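Local coordinates for tellurite resistance protein of COG3793 (Nostoc punctiforme, PDB 2OU3), which probably takes part in tellurite resistance, as a TerB-family helical protein that binds zinc and, in a separate pocket, 1H-indole-3-carbaldehyde, at residues 13-18 and 57-61; 32-36 and 96-101; 51-55 and 68-74. All blocks are in the same frame, centred on the assembly; numbering follows the deposited sequence. Where two conformers were deposited one is given.

Contact 1 of 3, residues 13-18 and 57-61; sequences IINWFF and FCASW. With I3A (1H-indole-3-carbaldehyde), chain E.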
loop_
_atom_site.group_PDB
_atom_site.type_symbol
_atom_site.label_atom_id
_atom_site.label_comp_id
_atom_site.label_asym_id
_atom_site.label_seq_id
_atom_site.Cartn_x
_atom_site.Cartn_y
_atom_site.Cartn_z
ATOM N N ILE A 13 5.798 -0.464 4.641
ATOM C CA ILE A 13 4.368 -0.584 4.424
ATOM C C ILE A 13 3.546 0.000 5.581
ATOM O O ILE A 13 2.478 0.600 5.370
ATOM C CB ILE A 13 3.991 -2.073 4.119
ATOM C CG1 ILE A 13 2.693 -2.154 3.319
ATOM C CG2 ILE A 13 3.931 -2.921 5.396
ATOM C CD1 ILE A 13 2.598 -1.144 2.170
ATOM N N ILE A 14 4.028 -0.174 6.809
ATOM C CA ILE A 14 3.364 0.429 7.966
ATOM C C ILE A 14 3.421 1.939 7.845
ATOM O O ILE A 14 2.405 2.632 8.019
ATOM C CB ILE A 14 4.005 -0.036 9.278
ATOM C CG1 ILE A 14 3.547 -1.436 9.590
ATOM C CG2 ILE A 14 3.625 0.917 10.401
ATOM C CD1 ILE A 14 2.020 -1.537 9.979
ATOM N N ASN A 15 4.586 2.462 7.475
ATOM C CA ASN A 15 4.683 3.915 7.241
ATOM C C ASN A 15 3.783 4.388 6.076
ATOM O O ASN A 15 3.146 5.453 6.143
ATOM C CB ASN A 15 6.125 4.352 7.038
ATOM C CG ASN A 15 6.247 5.833 6.828
ATOM O OD1 ASN A 15 6.265 6.314 5.683
ATOM N ND2 ASN A 15 6.265 6.581 7.921
ATOM N N TRP A 16 3.734 3.589 5.011
ATOM C CA TRP A 16 2.961 3.932 3.858
ATOM C C TRP A 16 1.472 4.124 4.217
ATOM O O TRP A 16 0.861 5.139 3.858
ATOM C CB TRP A 16 3.117 2.889 2.743
ATOM C CG TRP A 16 2.253 3.188 1.562
ATOM C CD1 TRP A 16 1.025 2.608 1.262
ATOM C CD2 TRP A 16 2.467 4.187 0.562
ATOM N NE1 TRP A 16 0.515 3.173 0.124
ATOM C CE2 TRP A 16 1.368 4.144 -0.320
ATOM C CE3 TRP A 16 3.481 5.115 0.318
ATOM C CZ2 TRP A 16 1.264 4.999 -1.415
ATOM C CZ3 TRP A 16 3.381 5.944 -0.768
ATOM C CH2 TRP A 16 2.296 5.864 -1.639
ATOM N N PHE A 17 0.885 3.155 4.903
ATOM C CA PHE A 17 -0.553 3.207 5.147
ATOM C C PHE A 17 -0.923 4.043 6.370
ATOM O O PHE A 17 -2.017 4.610 6.422
ATOM C CB PHE A 17 -1.100 1.797 5.337
ATOM C CG PHE A 17 -1.272 1.050 4.049
ATOM C CD1 PHE A 17 -2.184 1.482 3.104
ATOM C CD2 PHE A 17 -0.539 -0.096 3.787
ATOM C CE1 PHE A 17 -2.374 0.780 1.921
ATOM C CE2 PHE A 17 -0.728 -0.806 2.583
ATOM C CZ PHE A 17 -1.634 -0.357 1.665
ATOM N N PHE A 18 -0.075 4.045 7.384
ATOM C CA PHE A 18 -0.474 4.657 8.666
ATOM C C PHE A 18 0.366 5.852 9.111
ATOM O O PHE A 18 -0.034 6.545 10.056
ATOM C CB PHE A 18 -0.529 3.606 9.766
ATOM C CG PHE A 18 -1.350 2.404 9.388
ATOM C CD1 PHE A 18 -2.720 2.500 9.291
ATOM C CD2 PHE A 18 -0.726 1.224 8.979
ATOM C CE1 PHE A 18 -3.479 1.419 8.881
ATOM C CE2 PHE A 18 -1.472 0.104 8.589
ATOM C CZ PHE A 18 -2.844 0.215 8.508
ATOM N N PHE A 57 -5.030 -7.543 4.159
ATOM C CA PHE A 57 -4.491 -6.236 4.514
ATOM C C PHE A 57 -3.581 -6.422 5.722
ATOM O O PHE A 57 -2.435 -6.024 5.697
ATOM C CB PHE A 57 -5.669 -5.306 4.791
ATOM C CG PHE A 57 -5.306 -3.909 5.161
ATOM C CD1 PHE A 57 -4.248 -3.244 4.558
ATOM C CD2 PHE A 57 -6.110 -3.231 6.076
ATOM C CE1 PHE A 57 -3.959 -1.930 4.889
ATOM C CE2 PHE A 57 -5.814 -1.911 6.424
ATOM C CZ PHE A 57 -4.755 -1.275 5.840
ATOM N N CYS A 58 -4.055 -7.176 6.721
ATOM C CA CYS A 58 -3.284 -7.400 7.926
ATOM C C CYS A 58 -2.015 -8.207 7.622
ATOM O O CYS A 58 -0.915 -7.853 8.053
ATOM C CB CYS A 58 -4.144 -8.075 9.001
ATOM S SG CYS A 58 -3.277 -8.392 10.557
ATOM N N ALA A 59 -2.148 -9.258 6.820
ATOM C CA ALA A 59 -0.986 -10.092 6.456
ATOM C C ALA A 59 0.098 -9.297 5.755
ATOM O O ALA A 59 1.296 -9.580 5.966
ATOM C CB ALA A 59 -1.412 -11.271 5.576
ATOM N N SER A 60 -0.305 -8.321 4.926
ATOM C CA SER A 60 0.645 -7.543 4.146
ATOM C C SER A 60 1.608 -6.814 5.037
ATOM O O SER A 60 2.683 -6.493 4.579
ATOM C CB SER A 60 -0.038 -6.536 3.217
ATOM O OG SER A 60 -0.550 -5.442 3.929
ATOM N N TRP A 61 1.236 -6.487 6.278
ATOM C CA TRP A 61 2.158 -5.747 7.169
ATOM C C TRP A 61 3.285 -6.624 7.698
ATOM O O TRP A 61 4.183 -6.145 8.391
ATOM C CB TRP A 61 1.479 -5.137 8.388
ATOM C CG TRP A 61 0.164 -4.502 8.086
ATOM C CD1 TRP A 61 -0.195 -3.905 6.924
ATOM C CD2 TRP A 61 -0.971 -4.420 8.952
ATOM N NE1 TRP A 61 -1.491 -3.458 7.005
ATOM C CE2 TRP A 61 -1.982 -3.747 8.248
ATOM C CE3 TRP A 61 -1.226 -4.831 10.272
ATOM C CZ2 TRP A 61 -3.242 -3.504 8.802
ATOM C CZ3 TRP A 61 -2.460 -4.591 10.810
ATOM C CH2 TRP A 61 -3.459 -3.935 10.078
HETATM O O I3A E . -0.969 -2.625 13.387
HETATM C "C3'" I3A E . -1.469 -1.908 12.523
HETATM C C3 I3A E . -2.071 -0.625 12.960
HETATM C C2 I3A E . -2.604 0.301 12.105
HETATM N N I3A E . -3.039 1.363 12.864
HETATM C C8 I3A E . -2.809 1.159 14.177
HETATM C C9 I3A E . -2.157 -0.146 14.343
HETATM C C4 I3A E . -1.763 -0.605 15.610
HETATM C C5 I3A E . -2.041 0.179 16.704
HETATM C C6 I3A E . -2.658 1.434 16.572
HETATM C C7 I3A E . -3.025 1.905 15.320
#
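F17, F18, F57 and W61 form an aromatic cluster, every ring meeting another steeply or obliquely. F57 turns its edge to the face of F17, its CE1 lying over the ring centre 4.0 Å from F17 CD2, planes 86° apart. F18 presents an edge to the six-membered ring of W61 in an offset edge-to-face pair at 89°, and its CZ reaches F57 CZ at 3.6 Å. F57 gets there through a trans chi1 (-179°), swinging the ring in among the others. The indole-3-carbaldehyde closes the cluster: its C2 sits over one face of F18, and its C3' is 3.3 Å from W61 CZ3, so both rings belong to the ligand pocket. Toward I13 and I14 ring packing gives way to sparser aliphatic contacts: the CG2 branch of I13 lies against W61 CA, and the tip of I14, CD1, is 4.0 Å from W61 CB. Partly exposed N15 and W16 do not touch 57-61, though W16 CD1 backs the other face of F17; their carbonyls accept hydrogen bonds from R147 of the second subunit. Helix 4-18 lies against the end of helix 48-60, with helix 26-41 touching W61 and helix 94-106 touching F18 and F57.

Contact 2 of 3, residues 32-36 and 96-101; sequences YMKSV and DILLSA. With I3A (1H-indole-3-carbaldehyde), chain E.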
loop_
_atom_site.group_PDB
_atom_site.type_symbol
_atom_site.label_atom_id
_atom_site.label_comp_id
_atom_site.label_asym_id
_atom_site.label_seq_id
_atom_site.Cartn_x
_atom_site.Cartn_y
_atom_site.Cartn_z
ATOM N N TYR A 32 -5.965 -4.076 16.915
ATOM C CA TYR A 32 -6.425 -3.140 15.894
ATOM C C TYR A 32 -7.351 -3.826 14.889
ATOM O O TYR A 32 -8.460 -3.333 14.616
ATOM C CB TYR A 32 -5.240 -2.537 15.166
ATOM C CG TYR A 32 -5.589 -1.677 13.956
ATOM C CD1 TYR A 32 -5.939 -0.346 14.104
ATOM C CD2 TYR A 32 -5.558 -2.205 12.666
ATOM C CE1 TYR A 32 -6.258 0.442 13.005
ATOM C CE2 TYR A 32 -5.871 -1.433 11.573
ATOM C CZ TYR A 32 -6.197 -0.112 11.729
ATOM O OH TYR A 32 -6.484 0.643 10.613
HETATM N N MSE A 33 -6.930 -4.972 14.363
HETATM C CA MSE A 33 -7.725 -5.707 13.371
HETATM C C MSE A 33 -9.003 -6.256 13.957
HETATM O O MSE A 33 -10.027 -6.267 13.294
HETATM C CB MSE A 33 -6.942 -6.848 12.728
HETATM C CG MSE A 33 -5.986 -6.396 11.679
HETATM SE SE MSE A 33 -6.830 -5.351 10.269
HETATM C CE MSE A 33 -8.362 -6.348 10.045
ATOM N N LYS A 34 -8.956 -6.724 15.213
ATOM C CA LYS A 34 -10.177 -7.141 15.895
ATOM C C LYS A 34 -11.161 -5.982 15.999
ATOM O O LYS A 34 -12.353 -6.157 15.840
ATOM C CB LYS A 34 -9.886 -7.739 17.290
ATOM C CG LYS A 34 -9.270 -9.150 17.184
ATOM C CD LYS A 34 -8.723 -9.716 18.478
ATOM C CE LYS A 34 -8.268 -11.176 18.281
ATOM N NZ LYS A 34 -7.777 -11.825 19.533
ATOM N N SER A 35 -10.648 -4.784 16.260
ATOM C CA SER A 35 -11.492 -3.599 16.340
ATOM C C SER A 35 -12.143 -3.319 14.981
ATOM O O SER A 35 -13.329 -3.003 14.871
ATOM C CB SER A 35 -10.643 -2.405 16.753
ATOM O OG SER A 35 -10.082 -2.652 18.006
ATOM N N VAL A 36 -11.332 -3.433 13.943
ATOM C CA VAL A 36 -11.763 -3.160 12.581
ATOM C C VAL A 36 -12.857 -4.134 12.202
ATOM O O VAL A 36 -13.894 -3.722 11.663
ATOM C CB VAL A 36 -10.578 -3.258 11.585
ATOM C CG1 VAL A 36 -11.092 -3.386 10.119
ATOM C CG2 VAL A 36 -9.626 -2.051 11.744
ATOM N N ASP A 96 -8.682 5.815 12.356
ATOM C CA ASP A 96 -7.931 4.843 11.594
ATOM C C ASP A 96 -8.750 3.535 11.509
ATOM O O ASP A 96 -8.939 2.969 10.443
ATOM C CB ASP A 96 -6.594 4.706 12.326
ATOM C CG ASP A 96 -5.601 3.742 11.678
ATOM O OD1 ASP A 96 -5.903 3.079 10.653
ATOM O OD2 ASP A 96 -4.462 3.717 12.238
ATOM N N ILE A 97 -9.261 3.082 12.648
ATOM C CA ILE A 97 -10.067 1.889 12.692
ATOM C C ILE A 97 -11.285 2.064 11.746
ATOM O O ILE A 97 -11.628 1.161 10.982
ATOM C CB ILE A 97 -10.594 1.614 14.161
ATOM C CG1 ILE A 97 -9.463 1.119 15.097
ATOM C CG2 ILE A 97 -11.781 0.621 14.147
ATOM C CD1 ILE A 97 -9.740 1.348 16.623
ATOM N N LEU A 98 -11.947 3.210 11.851
ATOM C CA LEU A 98 -13.191 3.467 11.071
ATOM C C LEU A 98 -12.931 3.409 9.587
ATOM O O LEU A 98 -13.684 2.792 8.841
ATOM C CB LEU A 98 -13.782 4.820 11.447
ATOM C CG LEU A 98 -15.268 4.927 11.073
ATOM C CD1 LEU A 98 -15.978 4.111 12.165
ATOM C CD2 LEU A 98 -15.821 6.335 11.040
ATOM N N LEU A 99 -11.843 4.057 9.151
ATOM C CA LEU A 99 -11.466 4.083 7.763
ATOM C C LEU A 99 -11.176 2.696 7.225
ATOM O O LEU A 99 -11.633 2.339 6.160
ATOM C CB LEU A 99 -10.276 5.037 7.522
ATOM C CG LEU A 99 -9.814 5.112 6.053
ATOM C CD1 LEU A 99 -10.918 5.615 5.118
ATOM C CD2 LEU A 99 -8.524 5.953 5.907
ATOM N N SER A 100 -10.428 1.900 7.960
ATOM C CA SER A 100 -10.205 0.503 7.555
ATOM C C SER A 100 -11.521 -0.272 7.508
ATOM O O SER A 100 -11.745 -1.051 6.599
ATOM C CB SER A 100 -9.225 -0.179 8.517
ATOM O OG SER A 100 -7.914 0.361 8.350
ATOM N N ALA A 101 -12.404 -0.032 8.483
ATOM C CA ALA A 101 -13.715 -0.683 8.505
ATOM C C ALA A 101 -14.557 -0.335 7.273
ATOM O O ALA A 101 -15.228 -1.198 6.688
ATOM C CB ALA A 101 -14.487 -0.298 9.774
HETATM O O I3A E . -0.969 -2.625 13.387
HETATM C "C3'" I3A E . -1.469 -1.908 12.523
HETATM C C3 I3A E . -2.071 -0.625 12.960
HETATM C C2 I3A E . -2.604 0.301 12.105
HETATM N N I3A E . -3.039 1.363 12.864
HETATM C C8 I3A E . -2.809 1.159 14.177
HETATM C C9 I3A E . -2.157 -0.146 14.343
HETATM C C4 I3A E . -1.763 -0.605 15.610
HETATM C C5 I3A E . -2.041 0.179 16.704
HETATM C C6 I3A E . -2.658 1.434 16.572
HETATM C C7 I3A E . -3.025 1.905 15.320
#
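Y32 and D96 grip the bound indole-3-carbaldehyde from two adjacent helices of the all-helical TerB-family fold, one with its ring face, the other with its carboxylate. The indole lies over one face of Y32, C2 above the ring centre and the ligand N 3.4 Å from Y32 CE1. That N donates a nearly straight hydrogen bond to D96 OD2 (2.8 Å, 165° at the hydrogen), while Y155 of the second subunit also bonds to OD2 and S29 OG makes another hydrogen bond to the ligand. The two first-shell groups are tied to each other: Y32 OH gives its proton to D96 OD1 at 2.5 Å, approaching from above the carboxylate plane, so both oxygens of D96 are engaged and its rotation is restrained. A chi1 of 173° sends the Y32 ring across to helix 94-106. In the second shell, V36 CG2 supports the ring face opposite the ligand, and I97 CG1 lies 3.9 Å from Y32 CE1. Farther out, segments 32-36 and 96-101 cross at -57°, their axes 9.2 Å apart. There I97 CD1 packs on S35 CB, A101 CB faces the carbonyl of V36, and V36 CG2 rests 3.8 Å from S100 CB. S100 OG is hydrogen-bonded to Y32 OH at 2.7 Å, a second polar partner for the phenol oxygen.

Contact 3 of 3, residues 51-55 and 68-74; sequences KDWAL and IEDLKTY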
loop_
_atom_site.group_PDB
_atom_site.type_symbol
_atom_site.label_atom_id
_atom_site.label_comp_id
_atom_site.label_asym_id
_atom_site.label_seq_id
_atom_site.Cartn_x
_atom_site.Cartn_y
_atom_site.Cartn_z
ATOM N N LYS A 51 -14.115 -10.305 5.042
ATOM C CA LYS A 51 -13.117 -10.805 6.016
ATOM C C LYS A 51 -11.788 -11.133 5.348
ATOM O O LYS A 51 -10.704 -10.846 5.898
ATOM C CB LYS A 51 -13.620 -12.031 6.814
ATOM C CG LYS A 51 -12.652 -12.388 8.011
ATOM C CD LYS A 51 -13.267 -13.338 9.022
ATOM C CE LYS A 51 -12.290 -13.629 10.157
ATOM N NZ LYS A 51 -12.915 -14.380 11.296
ATOM N N ASP A 52 -11.859 -11.706 4.146
ATOM C CA ASP A 52 -10.659 -12.032 3.397
ATOM C C ASP A 52 -9.828 -10.815 3.054
ATOM O O ASP A 52 -8.607 -10.888 3.139
ATOM C CB ASP A 52 -10.949 -12.791 2.129
ATOM C CG ASP A 52 -11.417 -14.206 2.404
ATOM O OD1 ASP A 52 -11.351 -14.643 3.577
ATOM O OD2 ASP A 52 -11.878 -14.865 1.448
ATOM N N TRP A 53 -10.475 -9.723 2.659
ATOM C CA TRP A 53 -9.757 -8.479 2.409
ATOM C C TRP A 53 -9.045 -7.959 3.666
ATOM O O TRP A 53 -7.876 -7.500 3.628
ATOM C CB TRP A 53 -10.752 -7.453 1.912
ATOM C CG TRP A 53 -10.121 -6.263 1.314
ATOM C CD1 TRP A 53 -9.852 -6.066 -0.012
ATOM C CD2 TRP A 53 -9.709 -5.077 1.991
ATOM N NE1 TRP A 53 -9.308 -4.837 -0.192
ATOM C CE2 TRP A 53 -9.190 -4.210 1.017
ATOM C CE3 TRP A 53 -9.711 -4.668 3.334
ATOM C CZ2 TRP A 53 -8.682 -2.954 1.330
ATOM C CZ3 TRP A 53 -9.178 -3.435 3.642
ATOM C CH2 TRP A 53 -8.680 -2.588 2.634
ATOM N N ALA A 54 -9.735 -8.023 4.791
ATOM C CA ALA A 54 -9.179 -7.553 6.065
ATOM C C ALA A 54 -7.935 -8.374 6.461
ATOM O O ALA A 54 -6.912 -7.816 6.880
ATOM C CB ALA A 54 -10.237 -7.643 7.150
ATOM N N LEU A 55 -8.037 -9.706 6.327
ATOM C CA LEU A 55 -6.933 -10.610 6.654
ATOM C C LEU A 55 -5.750 -10.389 5.733
ATOM O O LEU A 55 -4.593 -10.414 6.176
ATOM C CB LEU A 55 -7.372 -12.067 6.556
ATOM C CG LEU A 55 -8.319 -12.650 7.595
ATOM C CD1 LEU A 55 -8.574 -14.115 7.284
ATOM C CD2 LEU A 55 -7.734 -12.570 8.911
ATOM N N ILE A 68 -2.745 -13.847 12.110
ATOM C CA ILE A 68 -3.702 -14.202 11.059
ATOM C C ILE A 68 -4.493 -15.464 11.408
ATOM O O ILE A 68 -5.725 -15.513 11.246
ATOM C CB ILE A 68 -2.999 -14.357 9.669
ATOM C CG1 ILE A 68 -2.254 -13.075 9.306
ATOM C CG2 ILE A 68 -4.023 -14.725 8.584
ATOM C CD1 ILE A 68 -3.090 -11.777 9.278
ATOM N N GLU A 69 -3.814 -16.479 11.917
ATOM C CA GLU A 69 -4.525 -17.692 12.318
ATOM C C GLU A 69 -5.607 -17.399 13.363
ATOM O O GLU A 69 -6.731 -17.908 13.308
ATOM C CB GLU A 69 -3.550 -18.703 12.875
ATOM C CG GLU A 69 -2.582 -19.195 11.817
ATOM C CD GLU A 69 -3.239 -20.079 10.759
ATOM O OE1 GLU A 69 -4.453 -20.401 10.852
ATOM O OE2 GLU A 69 -2.513 -20.432 9.806
ATOM N N ASP A 70 -5.264 -16.529 14.302
ATOM C CA ASP A 70 -6.190 -16.151 15.379
ATOM C C ASP A 70 -7.348 -15.245 14.866
ATOM O O ASP A 70 -8.491 -15.364 15.339
ATOM C CB ASP A 70 -5.388 -15.501 16.514
ATOM C CG ASP A 70 -6.224 -15.089 17.679
ATOM O OD1 ASP A 70 -6.513 -15.953 18.515
ATOM O OD2 ASP A 70 -6.514 -13.884 17.792
ATOM N N LEU A 71 -7.085 -14.384 13.893
ATOM C CA LEU A 71 -8.166 -13.622 13.238
ATOM C C LEU A 71 -9.118 -14.527 12.458
ATOM O O LEU A 71 -10.321 -14.261 12.402
ATOM C CB LEU A 71 -7.606 -12.532 12.297
ATOM C CG LEU A 71 -6.934 -11.314 12.920
ATOM C CD1 LEU A 71 -6.257 -10.405 11.868
ATOM C CD2 LEU A 71 -7.927 -10.537 13.744
ATOM N N LYS A 72 -8.582 -15.571 11.825
ATOM C CA LYS A 72 -9.417 -16.515 11.069
ATOM C C LYS A 72 -10.535 -17.116 11.911
ATOM O O LYS A 72 -11.654 -17.238 11.433
ATOM C CB LYS A 72 -8.585 -17.642 10.435
ATOM C CG LYS A 72 -7.796 -17.155 9.224
ATOM C CD LYS A 72 -7.294 -18.265 8.323
ATOM C CE LYS A 72 -5.831 -18.601 8.548
ATOM N NZ LYS A 72 -5.110 -18.890 7.255
ATOM N N THR A 73 -10.231 -17.454 13.163
ATOM C CA THR A 73 -11.198 -18.075 14.088
ATOM C C THR A 73 -11.944 -17.055 14.964
ATOM O O THR A 73 -12.865 -17.400 15.712
ATOM C CB THR A 73 -10.474 -19.074 15.001
ATOM O OG1 THR A 73 -9.477 -18.387 15.782
ATOM C CG2 THR A 73 -9.796 -20.174 14.160
ATOM N N TYR A 74 -11.569 -15.789 14.861
ATOM C CA TYR A 74 -12.151 -14.770 15.701
ATOM C C TYR A 74 -13.583 -14.462 15.296
ATOM O O TYR A 74 -13.876 -14.174 14.131
ATOM C CB TYR A 74 -11.342 -13.498 15.623
ATOM C CG TYR A 74 -11.828 -12.363 16.520
ATOM C CD1 TYR A 74 -11.661 -12.417 17.895
ATOM C CD2 TYR A 74 -12.339 -11.183 15.970
ATOM C CE1 TYR A 74 -12.060 -11.358 18.713
ATOM C CE2 TYR A 74 -12.748 -10.122 16.780
ATOM C CZ TYR A 74 -12.591 -10.216 18.143
ATOM O OH TYR A 74 -12.979 -9.181 18.949
#
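K51 reaches from helix 48-60 to the C-terminal end of helix 65-73 and spends its ammonium group on backbone carbonyls there. CB points toward that helix, and CG, anti to the backbone N (chi1 -170°), starts a fully extended chain whose CG and CD span the gap. CE arrives 3.1 Å from L71 O, and NZ then donates three hydrogen bonds: to L71 O at 2.8 Å and to Y74 O at 3.0 Å, both in the carbonyl plane, and to K72 O at 3.1 Å from well above its plane. NZ thus binds three carbonyls at and just past the helix end, a cluster that would probably favour a positive charge. The two helices are consecutive in the TerB fold and form an antiparallel helical hairpin; segments 51-55 and 68-73 run at 162°, their axes 10.9 Å apart. One turn further along helix 48-60, L55 packs between the helices with its two methyls. Its CD2 slides past L71, tighter than usual against CB at 3.4 Å, while CD1 crosses the aliphatic part of K72 at CG. I68 CD1 reaches back to L55 O at 3.7 Å, and L8 of the second subunit packs on both L55 and I68.

Contacts 1 and 2 are buried and share the indole pocket, whereas contact 3 lies farther out and is only partly buried. Contact 1 is mainly aromatic and aliphatic, with no hydrogen bond between its segments; contact 2 adds two buried hydroxyls and a carboxylate; contact 3 joins leucine packing to a lysine on main-chain carbonyls. Helix 48-60 serves both contact 1 and contact 3, at its end and in its middle. C58 SG ties them, touching I68 CD1 and L71 CD1, and it also meets M33 of contact 2. F18 touches Y32 and D96, joining the pocket walls, while a K34-D70 salt bridge links contacts 2 and 3. All three reach the second subunit.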